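Local structure of endoribonuclease YbeY (Aquifex aeolicus, 1OZ9) at residues 14-19 with 47-52; 51-56 with 86-91. The protein is probably a zinc-dependent, single-strand-specific endoribonuclease that acts in maturation of the 3' end of 16S rRNA and in ribosome quality control. All blocks are in the same frame, centred on the assembly; numbering follows the deposited sequence.

Contact 1: 14-19 with 47-52; sequences KLKKRK and ITDDQE
Leu15 and Ile47 form a parallel bridge in which Ile47 N donates to Lys14 O at 3.0 Å, while Ile47 O takes two donors, Lys16 N and Lys17 N. Lys17 N comes from above the carbonyl plane, 40° out of it, as the chain turns out of the strand. Leu15 and Ile47 lie side by side on one face of the sheet, CD2 against CG1, tightly packed at 3.3 Å. Branched and apolar, both suit this face, which helix 22-35 covers in the beta-alpha-beta unit of strands 10-15 and 41-48. Beyond the bridge, Lys16 stays extended, its CG anti to the backbone N (chi1 -178°), and its CD passes Thr48 OG1 at 3.6 Å; its NZ is near Asp49 OD2 at 4.0 Å, longer than a salt bridge. Lys17 instead bends at chi2 (-66°), laying CG on Thr48 O and CE on Asp49 CB. Thr48 OG1 donates to Glu52 OE1 at 2.7 Å, an oxygen that Tyr46 OH also binds; a valine here would probably cost that carboxylate one of its hydroxyl partners. Asp49, as N-cap, accepts from Glu52 N through OD1 at 2.8 Å.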
loop_
_atom_site.group_PDB
_atom_site.type_symbol
_atom_site.label_atom_id
_atom_site.label_comp_id
_atom_site.label_asym_id
_atom_site.label_seq_id
_atom_site.Cartn_x
_atom_site.Cartn_y
_atom_site.Cartn_z
ATOM N N LYS A 14 11.077 -2.363 -2.839
ATOM C CA LYS A 14 11.744 -3.593 -3.300
ATOM C C LYS A 14 10.888 -4.257 -4.355
ATOM O O LYS A 14 9.696 -4.475 -4.120
ATOM C CB LYS A 14 11.952 -4.543 -2.132
ATOM C CG LYS A 14 13.070 -4.069 -1.214
ATOM C CD LYS A 14 13.337 -5.021 -0.054
ATOM C CE LYS A 14 14.844 -5.225 0.116
ATOM N NZ LYS A 14 15.157 -5.838 1.439
ATOM N N LEU A 15 11.471 -4.569 -5.512
ATOM C CA LEU A 15 10.676 -5.157 -6.596
ATOM C C LEU A 15 11.150 -6.540 -6.969
ATOM O O LEU A 15 12.321 -6.727 -7.378
ATOM C CB LEU A 15 10.743 -4.274 -7.857
ATOM C CG LEU A 15 10.456 -2.772 -7.676
ATOM C CD1 LEU A 15 10.680 -1.981 -8.962
ATOM C CD2 LEU A 15 9.032 -2.574 -7.210
ATOM N N LYS A 16 10.261 -7.506 -6.802
ATOM C CA LYS A 16 10.478 -8.840 -7.356
ATOM C C LYS A 16 9.846 -8.810 -8.746
ATOM O O LYS A 16 10.348 -9.422 -9.676
ATOM C CB LYS A 16 9.819 -9.932 -6.497
ATOM C CG LYS A 16 10.078 -11.354 -7.049
ATOM C CD LYS A 16 9.466 -12.479 -6.207
ATOM C CE LYS A 16 9.821 -13.820 -6.831
ATOM N NZ LYS A 16 9.653 -14.964 -5.888
ATOM N N LYS A 17 8.733 -8.098 -8.882
ATOM C CA LYS A 17 8.054 -7.929 -10.177
ATOM C C LYS A 17 8.262 -6.473 -10.594
ATOM O O LYS A 17 8.137 -5.572 -9.762
ATOM C CB LYS A 17 6.578 -8.255 -10.037
ATOM C CG LYS A 17 6.341 -9.721 -9.868
ATOM C CD LYS A 17 6.742 -10.480 -11.128
ATOM C CE LYS A 17 6.058 -11.839 -11.172
ATOM N NZ LYS A 17 6.469 -12.701 -12.336
ATOM N N ARG A 18 8.610 -6.251 -11.861
ATOM C CA ARG A 18 9.146 -4.962 -12.284
ATOM C C ARG A 18 8.516 -4.199 -13.430
ATOM O O ARG A 18 9.202 -3.385 -14.073
ATOM C CB ARG A 18 10.612 -5.187 -12.655
ATOM C CG ARG A 18 11.389 -5.870 -11.556
ATOM C CD ARG A 18 12.844 -5.931 -11.836
ATOM N NE ARG A 18 13.488 -7.067 -11.194
ATOM C CZ ARG A 18 14.118 -6.988 -10.052
ATOM N NH1 ARG A 18 14.188 -5.824 -9.424
ATOM N NH2 ARG A 18 14.688 -8.068 -9.538
ATOM N N LYS A 19 7.236 -4.452 -13.703
ATOM C CA LYS A 19 6.568 -3.800 -14.815
ATOM C C LYS A 19 6.358 -2.306 -14.581
ATOM O O LYS A 19 6.316 -1.524 -15.532
ATOM C CB LYS A 19 5.231 -4.501 -15.150
ATOM C CG LYS A 19 4.977 -4.541 -16.607
ATOM C CD LYS A 19 4.019 -5.650 -17.046
ATOM C CE LYS A 19 3.809 -5.515 -18.549
ATOM N NZ LYS A 19 3.100 -6.604 -19.288
ATOM N N ILE A 47 6.793 -5.092 -4.293
ATOM C CA ILE A 47 5.935 -5.538 -5.400
ATOM C C ILE A 47 6.349 -6.972 -5.734
ATOM O O ILE A 47 7.482 -7.222 -6.186
ATOM C CB ILE A 47 6.079 -4.679 -6.664
ATOM C CG1 ILE A 47 5.864 -3.185 -6.384
ATOM C CG2 ILE A 47 5.129 -5.195 -7.756
ATOM C CD1 ILE A 47 4.489 -2.804 -5.772
ATOM N N THR A 48 5.446 -7.923 -5.514
ATOM C CA THR A 48 5.798 -9.316 -5.705
ATOM C C THR A 48 4.764 -10.038 -6.555
ATOM O O THR A 48 4.059 -9.388 -7.342
ATOM C CB THR A 48 6.058 -9.981 -4.317
ATOM O OG1 THR A 48 6.510 -11.320 -4.482
ATOM C CG2 THR A 48 4.771 -10.081 -3.473
ATOM N N ASP A 49 4.689 -11.358 -6.426
ATOM C CA ASP A 49 3.783 -12.169 -7.255
ATOM C C ASP A 49 2.703 -12.866 -6.437
ATOM O O ASP A 49 2.697 -12.791 -5.213
ATOM C CB ASP A 49 4.553 -13.219 -8.060
ATOM C CG ASP A 49 5.277 -14.241 -7.177
ATOM O OD1 ASP A 49 5.125 -14.237 -5.937
ATOM O OD2 ASP A 49 6.044 -15.101 -7.654
ATOM N N ASP A 50 1.802 -13.567 -7.116
ATOM C CA ASP A 50 0.695 -14.238 -6.436
ATOM C C ASP A 50 1.145 -15.323 -5.467
ATOM O O ASP A 50 0.533 -15.507 -4.401
ATOM C CB ASP A 50 -0.301 -14.823 -7.452
ATOM C CG ASP A 50 -1.413 -13.851 -7.785
ATOM O OD1 ASP A 50 -1.380 -12.714 -7.248
ATOM O OD2 ASP A 50 -2.360 -14.120 -8.561
ATOM N N GLN A 51 2.204 -16.048 -5.827
ATOM C CA GLN A 51 2.676 -17.113 -4.959
ATOM C C GLN A 51 3.199 -16.559 -3.625
ATOM O O GLN A 51 2.898 -17.086 -2.556
ATOM C CB GLN A 51 3.673 -18.043 -5.679
ATOM C CG GLN A 51 2.937 -19.071 -6.560
ATOM C CD GLN A 51 3.830 -19.929 -7.477
ATOM O OE1 GLN A 51 4.940 -20.338 -7.099
ATOM N NE2 GLN A 51 3.321 -20.229 -8.669
ATOM N N GLU A 52 3.957 -15.479 -3.675
ATOM C CA GLU A 52 4.480 -14.950 -2.430
ATOM C C GLU A 52 3.387 -14.318 -1.585
ATOM O O GLU A 52 3.335 -14.523 -0.367
ATOM C CB GLU A 52 5.606 -13.962 -2.668
ATOM C CG GLU A 52 6.061 -13.339 -1.365
ATOM C CD GLU A 52 7.472 -12.794 -1.426
ATOM O OE1 GLU A 52 7.941 -12.443 -2.543
ATOM O OE2 GLU A 52 8.100 -12.727 -0.337
#

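Contact 2: 51-56 with 86-91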
loop_
_atom_site.group_PDB
_atom_site.type_symbol
_atom_site.label_atom_id
_atom_site.label_comp_id
_atom_site.label_asym_id
_atom_site.label_seq_id
_atom_site.Cartn_x
_atom_site.Cartn_y
_atom_site.Cartn_z
ATOM N N GLN A 51 2.204 -16.048 -5.827
ATOM C CA GLN A 51 2.676 -17.113 -4.959
ATOM C C GLN A 51 3.199 -16.559 -3.625
ATOM O O GLN A 51 2.898 -17.086 -2.556
ATOM C CB GLN A 51 3.673 -18.043 -5.679
ATOM C CG GLN A 51 2.937 -19.071 -6.560
ATOM C CD GLN A 51 3.830 -19.929 -7.477
ATOM O OE1 GLN A 51 4.940 -20.338 -7.099
ATOM N NE2 GLN A 51 3.321 -20.229 -8.669
ATOM N N GLU A 52 3.957 -15.479 -3.675
ATOM C CA GLU A 52 4.480 -14.950 -2.430
ATOM C C GLU A 52 3.387 -14.318 -1.585
ATOM O O GLU A 52 3.335 -14.523 -0.367
ATOM C CB GLU A 52 5.606 -13.962 -2.668
ATOM C CG GLU A 52 6.061 -13.339 -1.365
ATOM C CD GLU A 52 7.472 -12.794 -1.426
ATOM O OE1 GLU A 52 7.941 -12.443 -2.543
ATOM O OE2 GLU A 52 8.100 -12.727 -0.337
ATOM N N ILE A 53 2.494 -13.567 -2.214
ATOM C CA ILE A 53 1.453 -12.936 -1.422
ATOM C C ILE A 53 0.531 -13.998 -0.814
ATOM O O ILE A 53 0.008 -13.837 0.284
ATOM C CB ILE A 53 0.706 -11.840 -2.209
ATOM C CG1 ILE A 53 0.258 -10.731 -1.239
ATOM C CG2 ILE A 53 -0.456 -12.427 -3.030
ATOM C CD1 ILE A 53 -0.006 -9.416 -1.896
ATOM N N ARG A 54 0.420 -15.137 -1.480
ATOM C CA ARG A 54 -0.417 -16.196 -0.949
ATOM C C ARG A 54 0.176 -16.749 0.346
ATOM O O ARG A 54 -0.543 -16.946 1.334
ATOM C CB ARG A 54 -0.618 -17.290 -1.996
ATOM C CG ARG A 54 -1.472 -18.446 -1.546
ATOM C CD ARG A 54 -1.474 -19.595 -2.531
ATOM N NE ARG A 54 -2.096 -20.798 -1.985
ATOM C CZ ARG A 54 -2.671 -21.726 -2.734
ATOM N NH1 ARG A 54 -2.703 -21.578 -4.053
ATOM N NH2 ARG A 54 -3.221 -22.798 -2.171
ATOM N N GLU A 55 1.481 -17.003 0.356
ATOM C CA GLU A 55 2.114 -17.504 1.571
ATOM C C GLU A 55 1.884 -16.490 2.684
ATOM O O GLU A 55 1.584 -16.861 3.811
ATOM C CB GLU A 55 3.626 -17.717 1.406
ATOM C CG GLU A 55 4.073 -18.750 0.393
ATOM C CD GLU A 55 5.578 -18.706 0.164
ATOM O OE1 GLU A 55 6.231 -17.794 0.701
ATOM O OE2 GLU A 55 6.117 -19.559 -0.566
ATOM N N LEU A 56 2.025 -15.212 2.358
ATOM C CA LEU A 56 1.837 -14.154 3.349
ATOM C C LEU A 56 0.407 -14.136 3.897
ATOM O O LEU A 56 0.191 -14.060 5.120
ATOM C CB LEU A 56 2.191 -12.795 2.762
ATOM C CG LEU A 56 3.676 -12.582 2.468
ATOM C CD1 LEU A 56 3.905 -11.242 1.743
ATOM C CD2 LEU A 56 4.520 -12.705 3.760
ATOM N N ASP A 86 5.251 -2.340 6.453
ATOM C CA ASP A 86 5.331 -2.758 5.057
ATOM C C ASP A 86 4.008 -2.798 4.328
ATOM O O ASP A 86 2.994 -3.172 4.902
ATOM C CB ASP A 86 5.864 -4.191 4.969
ATOM C CG ASP A 86 7.185 -4.367 5.675
ATOM O OD1 ASP A 86 7.978 -3.419 5.665
ATOM O OD2 ASP A 86 7.483 -5.412 6.283
ATOM N N VAL A 87 4.068 -2.500 3.038
ATOM C CA VAL A 87 2.918 -2.687 2.136
ATOM C C VAL A 87 3.409 -3.646 1.062
ATOM O O VAL A 87 4.450 -3.399 0.450
ATOM C CB VAL A 87 2.492 -1.403 1.456
ATOM C CG1 VAL A 87 1.448 -1.701 0.395
ATOM C CG2 VAL A 87 1.886 -0.432 2.508
ATOM N N VAL A 88 2.686 -4.745 0.848
ATOM C CA VAL A 88 3.100 -5.751 -0.128
ATOM C C VAL A 88 1.969 -5.888 -1.155
ATOM O O VAL A 88 0.824 -6.164 -0.765
ATOM C CB VAL A 88 3.294 -7.114 0.572
ATOM C CG1 VAL A 88 3.726 -8.202 -0.440
ATOM C CG2 VAL A 88 4.314 -6.989 1.699
ATOM N N ILE A 89 2.307 -5.755 -2.453
ATOM C CA ILE A 89 1.329 -5.781 -3.527
ATOM C C ILE A 89 1.691 -6.864 -4.527
ATOM O O ILE A 89 2.867 -7.036 -4.845
ATOM C CB ILE A 89 1.394 -4.419 -4.245
ATOM C CG1 ILE A 89 0.792 -3.358 -3.317
ATOM C CG2 ILE A 89 0.679 -4.488 -5.620
ATOM C CD1 ILE A 89 1.024 -1.909 -3.757
ATOM N N SER A 90 0.705 -7.591 -5.019
ATOM C CA SER A 90 0.991 -8.578 -6.043
ATOM C C SER A 90 0.737 -7.948 -7.399
ATOM O O SER A 90 -0.390 -7.535 -7.718
ATOM C CB SER A 90 0.093 -9.811 -5.930
ATOM O OG SER A 90 0.284 -10.623 -7.106
ATOM N N GLN A 91 1.784 -7.892 -8.205
ATOM C CA GLN A 91 1.621 -7.436 -9.569
ATOM C C GLN A 91 0.643 -8.311 -10.344
ATOM O O GLN A 91 -0.105 -7.814 -11.171
ATOM C CB GLN A 91 2.980 -7.406 -10.297
ATOM C CG GLN A 91 2.856 -6.903 -11.715
ATOM C CD GLN A 91 4.199 -6.935 -12.437
ATOM O OE1 GLN A 91 4.479 -7.834 -13.247
ATOM N NE2 GLN A 91 5.017 -5.967 -12.142
#
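Ile53 meets Val88 with CD1 and Ser90 with both CD1 and the branch methyl CG2, and these three residues bury most of the surface between helix 51-56 and strand 86-90. Its CD1 lies 3.5 Å from Val88 O and 3.7 Å from Ser90 N, resting on the strand backbone. The chi1 of Ile53, -148°, is away from the staggered values; it sets CG2 between the backbone N and the carbonyl carbon, 3.9 Å from Ser90 CB. The beta-branched chain thus supplies one methyl for the backbone and another for Ser90 CB. Val88 offers CG1, which Leu56 CD1, one helical turn beyond Ile53, meets tip to tip at 3.7 Å. A compact valine suits a strand position facing two larger aliphatic chains. Ser90 is small enough to let Ile53 lie over its CB, while its OG bonds Asp50 OD1 and caps the next helix by accepting from Thr93 N. The segment axes come within 8.3 Å, their N-to-C directions 132° apart. Helix 50-61 packs across one face of the sheet, where Val88 also touches Tyr46, Thr48 and Phe72. The side chain of Ile89 leaves the strand on the other face, touching Leu112 and Ile113 of helix 105-120, which carries the predicted zinc ligands His115 and His119; helix 50-61 therefore covers the face of strand 81-90 turned from the probable metal site.

Overall arrangement
From the N terminus, strand 10-15 leads through helix 22-35 to strand 41-48, and contact 1 closes that excursion by setting the two strands side by side. The chain then enters helix 50-61, runs through strands 69-78 and 81-90, and returns at contact 2 to pack against the helix. The two closures follow one another rather than nest, overlapping at Gln51 and Glu52. Their centres are about 7 Å apart, and they are joined directly: Thr48 N probably bonds Ile89 O, backbone to backbone between neighbouring strands. Together they join the edge strand 10-15, the inner strands 41-48 and 81-90, and helix 50-61, which packs on one face of the sheet.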